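Long-range contact in DNA polymerase sliding clamp 2 (Thermococcus kodakarensis, PDB 3LX2), which encircles DNA as a toroidal homotrimer and probably serves as a moving platform that tethers the replicative polymerase and other proteins during replication: residues L141-S152 with F166-T177. Sequence-based numbering, arbitrary orientation.
Sequences LKRAVKAAKLVS and FKAEGNDSEVRT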
loop_
_atom_site.group_PDB
_atom_site.type_symbol
_atom_site.label_atom_id
_atom_site.label_comp_id
_atom_site.label_asym_id
_atom_site.label_seq_id
_atom_site.Cartn_x
_atom_site.Cartn_y
_atom_site.Cartn_z
ATOM N N LEU A 141 -1.964 12.136 -20.602
ATOM C CA LEU A 141 -3.365 12.305 -20.235
ATOM C C LEU A 141 -3.559 12.132 -18.753
ATOM O O LEU A 141 -4.180 12.968 -18.133
ATOM C CB LEU A 141 -4.282 11.342 -20.941
ATOM C CG LEU A 141 -4.562 11.686 -22.394
ATOM C CD1 LEU A 141 -5.859 11.023 -22.826
ATOM C CD2 LEU A 141 -4.626 13.199 -22.633
ATOM N N LYS A 142 -3.042 11.059 -18.175
ATOM C CA LYS A 142 -3.363 10.801 -16.765
ATOM C C LYS A 142 -2.851 11.954 -15.932
ATOM O O LYS A 142 -3.368 12.220 -14.875
ATOM C CB LYS A 142 -2.748 9.513 -16.256
ATOM C CG LYS A 142 -3.517 8.285 -16.710
ATOM C CD LYS A 142 -3.122 7.042 -15.937
ATOM C CE LYS A 142 -1.952 6.332 -16.529
ATOM N NZ LYS A 142 -1.764 4.978 -15.906
ATOM N N ARG A 143 -1.841 12.646 -16.439
ATOM C CA ARG A 143 -1.300 13.783 -15.747
ATOM C C ARG A 143 -2.381 14.834 -15.839
ATOM O O ARG A 143 -2.965 15.218 -14.833
ATOM C CB ARG A 143 0.024 14.254 -16.408
ATOM C CG ARG A 143 0.298 15.811 -16.464
ATOM C CD ARG A 143 0.457 16.571 -15.092
ATOM N NE ARG A 143 1.333 15.902 -14.098
ATOM C CZ ARG A 143 2.622 16.182 -13.860
ATOM N NH1 ARG A 143 3.284 17.137 -14.532
ATOM N NH2 ARG A 143 3.261 15.492 -12.927
ATOM N N ALA A 144 -2.640 15.286 -17.056
ATOM C CA ALA A 144 -3.613 16.307 -17.319
ATOM C C ALA A 144 -4.864 16.076 -16.471
ATOM O O ALA A 144 -5.283 16.935 -15.666
ATOM C CB ALA A 144 -3.968 16.292 -18.748
ATOM N N VAL A 145 -5.453 14.907 -16.638
ATOM C CA VAL A 145 -6.715 14.646 -16.020
ATOM C C VAL A 145 -6.555 14.816 -14.507
ATOM O O VAL A 145 -7.352 15.493 -13.892
ATOM C CB VAL A 145 -7.242 13.278 -16.414
ATOM C CG1 VAL A 145 -8.371 12.890 -15.545
ATOM C CG2 VAL A 145 -7.657 13.302 -17.873
ATOM N N LYS A 146 -5.509 14.238 -13.929
ATOM C CA LYS A 146 -5.350 14.251 -12.472
ATOM C C LYS A 146 -5.076 15.680 -11.916
ATOM O O LYS A 146 -5.384 15.991 -10.775
ATOM C CB LYS A 146 -4.211 13.352 -12.120
ATOM C CG LYS A 146 -4.450 12.516 -10.939
ATOM C CD LYS A 146 -3.436 11.388 -10.893
ATOM C CE LYS A 146 -3.936 10.187 -11.748
ATOM N NZ LYS A 146 -3.257 8.896 -11.395
ATOM N N ALA A 147 -4.528 16.548 -12.759
ATOM C CA ALA A 147 -4.312 17.922 -12.398
ATOM C C ALA A 147 -5.643 18.690 -12.473
ATOM O O ALA A 147 -5.913 19.582 -11.665
ATOM C CB ALA A 147 -3.258 18.532 -13.303
ATOM N N ALA A 148 -6.475 18.332 -13.437
ATOM C CA ALA A 148 -7.800 18.945 -13.513
ATOM C C ALA A 148 -8.556 18.638 -12.208
ATOM O O ALA A 148 -8.932 19.571 -11.494
ATOM C CB ALA A 148 -8.577 18.484 -14.745
ATOM N N LYS A 149 -8.691 17.349 -11.868
ATOM C CA LYS A 149 -9.461 16.937 -10.701
ATOM C C LYS A 149 -9.244 17.819 -9.478
ATOM O O LYS A 149 -10.179 18.037 -8.715
ATOM C CB LYS A 149 -9.220 15.458 -10.313
ATOM C CG LYS A 149 -9.899 15.044 -8.991
ATOM C CD LYS A 149 -10.560 13.659 -8.990
ATOM C CE LYS A 149 -9.503 12.549 -8.777
ATOM N NZ LYS A 149 -9.991 11.529 -7.841
ATOM N N LEU A 150 -8.026 18.288 -9.261
ATOM C CA LEU A 150 -7.745 19.126 -8.126
ATOM C C LEU A 150 -8.489 20.445 -8.203
ATOM O O LEU A 150 -8.781 21.072 -7.201
ATOM C CB LEU A 150 -6.265 19.403 -8.069
ATOM C CG LEU A 150 -5.453 18.819 -6.923
ATOM C CD1 LEU A 150 -5.990 17.511 -6.340
ATOM C CD2 LEU A 150 -4.012 18.658 -7.378
ATOM N N VAL A 151 -8.810 20.855 -9.410
ATOM C CA VAL A 151 -9.304 22.161 -9.631
ATOM C C VAL A 151 -10.791 22.159 -9.885
ATOM O O VAL A 151 -11.469 23.115 -9.488
ATOM C CB VAL A 151 -8.515 22.781 -10.757
ATOM C CG1 VAL A 151 -9.163 24.041 -11.311
ATOM C CG2 VAL A 151 -7.130 23.067 -10.225
ATOM N N SER A 152 -11.311 21.075 -10.481
ATOM C CA SER A 152 -12.671 21.047 -11.004
ATOM C C SER A 152 -13.169 19.652 -11.256
ATOM O O SER A 152 -12.412 18.709 -11.234
ATOM C CB SER A 152 -12.723 21.814 -12.310
ATOM O OG SER A 152 -14.017 21.746 -12.893
ATOM N N PHE A 166 -4.932 20.973 -22.070
ATOM C CA PHE A 166 -5.968 20.525 -21.137
ATOM C C PHE A 166 -6.131 21.422 -19.884
ATOM O O PHE A 166 -5.237 21.484 -19.039
ATOM C CB PHE A 166 -5.606 19.153 -20.631
ATOM C CG PHE A 166 -5.237 18.211 -21.694
ATOM C CD1 PHE A 166 -6.225 17.547 -22.417
ATOM C CD2 PHE A 166 -3.892 17.979 -21.991
ATOM C CE1 PHE A 166 -5.879 16.658 -23.424
ATOM C CE2 PHE A 166 -3.550 17.092 -22.979
ATOM C CZ PHE A 166 -4.550 16.429 -23.700
ATOM N N LYS A 167 -7.272 22.095 -19.753
ATOM C CA LYS A 167 -7.427 23.074 -18.678
ATOM C C LYS A 167 -8.711 22.953 -17.935
ATOM O O LYS A 167 -9.728 22.500 -18.443
ATOM C CB LYS A 167 -7.253 24.519 -19.153
ATOM C CG LYS A 167 -8.468 25.192 -19.803
ATOM C CD LYS A 167 -8.009 26.503 -20.555
ATOM C CE LYS A 167 -9.063 27.674 -20.492
ATOM N NZ LYS A 167 -8.983 28.641 -21.688
ATOM N N ALA A 168 -8.612 23.365 -16.689
ATOM C CA ALA A 168 -9.732 23.366 -15.795
ATOM C C ALA A 168 -9.800 24.722 -15.102
ATOM O O ALA A 168 -8.796 25.442 -14.968
ATOM C CB ALA A 168 -9.613 22.228 -14.803
ATOM N N GLU A 169 -11.004 25.080 -14.692
ATOM C CA GLU A 169 -11.189 26.289 -13.909
ATOM C C GLU A 169 -12.247 26.079 -12.829
ATOM O O GLU A 169 -13.339 25.590 -13.090
ATOM C CB GLU A 169 -11.452 27.502 -14.799
ATOM C CG GLU A 169 -11.315 28.826 -13.960
ATOM C CD GLU A 169 -11.435 30.170 -14.752
ATOM O OE1 GLU A 169 -11.539 30.181 -16.014
ATOM O OE2 GLU A 169 -11.403 31.231 -14.075
ATOM N N GLY A 170 -11.872 26.436 -11.604
ATOM C CA GLY A 170 -12.750 26.414 -10.427
ATOM C C GLY A 170 -13.046 27.795 -9.876
ATOM O O GLY A 170 -12.698 28.807 -10.500
ATOM N N ASN A 171 -13.711 27.834 -8.715
ATOM C CA ASN A 171 -13.997 29.078 -8.031
ATOM C C ASN A 171 -12.747 29.979 -7.865
ATOM O O ASN A 171 -12.773 31.190 -8.234
ATOM C CB ASN A 171 -14.804 28.854 -6.722
ATOM C CG ASN A 171 -14.038 28.055 -5.587
ATOM O OD1 ASN A 171 -13.287 27.085 -5.819
ATOM N ND2 ASN A 171 -14.318 28.443 -4.325
ATOM N N ASP A 172 -11.640 29.388 -7.402
ATOM C CA ASP A 172 -10.437 30.178 -7.116
ATOM C C ASP A 172 -9.092 29.615 -7.637
ATOM O O ASP A 172 -8.021 30.009 -7.153
ATOM C CB ASP A 172 -10.327 30.360 -5.615
ATOM C CG ASP A 172 -10.279 29.062 -4.884
ATOM O OD1 ASP A 172 -10.482 27.989 -5.517
ATOM O OD2 ASP A 172 -10.049 29.097 -3.661
ATOM N N SER A 173 -9.142 28.679 -8.582
ATOM C CA SER A 173 -7.916 28.082 -9.133
ATOM C C SER A 173 -8.089 27.705 -10.606
ATOM O O SER A 173 -9.224 27.531 -11.101
ATOM C CB SER A 173 -7.414 26.898 -8.277
ATOM O OG SER A 173 -8.407 25.907 -7.984
ATOM N N GLU A 174 -6.974 27.594 -11.321
ATOM C CA GLU A 174 -7.029 27.094 -12.677
ATOM C C GLU A 174 -5.786 26.257 -13.033
ATOM O O GLU A 174 -4.747 26.399 -12.395
ATOM C CB GLU A 174 -7.353 28.246 -13.659
ATOM C CG GLU A 174 -6.222 29.043 -14.294
ATOM C CD GLU A 174 -6.729 30.401 -14.814
ATOM O OE1 GLU A 174 -7.370 31.123 -14.022
ATOM O OE2 GLU A 174 -6.527 30.755 -15.994
ATOM N N VAL A 175 -5.889 25.357 -14.014
ATOM C CA VAL A 175 -4.728 24.559 -14.376
ATOM C C VAL A 175 -4.637 24.230 -15.856
ATOM O O VAL A 175 -5.492 23.573 -16.429
ATOM C CB VAL A 175 -4.534 23.321 -13.457
ATOM C CG1 VAL A 175 -5.670 22.305 -13.606
ATOM C CG2 VAL A 175 -3.176 22.699 -13.671
ATOM N N ARG A 176 -3.587 24.730 -16.469
ATOM C CA ARG A 176 -3.294 24.456 -17.855
ATOM C C ARG A 176 -2.113 23.415 -17.925
ATOM O O ARG A 176 -1.042 23.586 -17.327
ATOM C CB ARG A 176 -2.962 25.794 -18.518
ATOM C CG ARG A 176 -2.963 25.849 -20.003
ATOM C CD ARG A 176 -2.817 27.307 -20.509
ATOM N NE ARG A 176 -4.139 27.912 -20.780
ATOM C CZ ARG A 176 -4.531 28.431 -21.955
ATOM N NH1 ARG A 176 -3.676 28.447 -22.978
ATOM N NH2 ARG A 176 -5.761 28.954 -22.107
ATOM N N THR A 177 -2.366 22.305 -18.590
ATOM C CA THR A 177 -1.298 21.444 -19.079
ATOM C C THR A 177 -1.285 21.609 -20.588
ATOM O O THR A 177 -2.342 21.449 -21.237
ATOM C CB THR A 177 -1.574 19.985 -18.805
ATOM O OG1 THR A 177 -1.429 19.707 -17.411
ATOM C CG2 THR A 177 -0.600 19.157 -19.573
HETATM O O HOH W 1 -7.704 23.775 -6.448
#
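V151 of segment 141-152 fits over the beta hairpin and illustrates how a helix can cover a sheet largely through apolar side chains; no direct hydrogen bond joins 141-152 and 166-177. V151 CG1, anti to the backbone N (chi1 166°), settles over the G170 N to S173 O hydrogen bond beside the turn, 3.5 Å from S173 O and 3.6 Å from G170 N. The other branch, V151 CG2, packs 3.8 Å from V175 CG1. Reaching back to the helix backbone, V175 CG1 also lies 3.4 Å from A147 O. Further along, small residues bring the backbones close: A148 CB meets A168 CB at 3.9 Å, and the CB of A144 packs obliquely on the F166 ring near CG and CD2. L141 crosses F166 at about a right angle, L141 CD2 coming 3.4 Å from F166 CZ at the far end of the ring, which also makes an edge-to-face contact with F157.

The helix axis runs nearly parallel to strand 166-169 (8°) and antiparallel to strand 174-177. This is the helix-on-sheet layer of the PCNA fold, in which helices line the inside of the ring and sheets form its outside. Strand 174-177 pairs antiparallel with a strand of the second subunit, continuing the sheet across the trimer interface; W110 of that subunit packs on V175.

Polar links are indirect or lead outward. One water donates to L150 O and hydrogen-bonds S173 OG, its oxygen 2.7 Å from that OG, linking the L150 carbonyl to the hairpin. T177 OG1, close to A144 CA, is hydrogen-bonded to T109 OG1 of the second subunit, while R143 NH2 forms a salt bridge with D87 of the same neighbour.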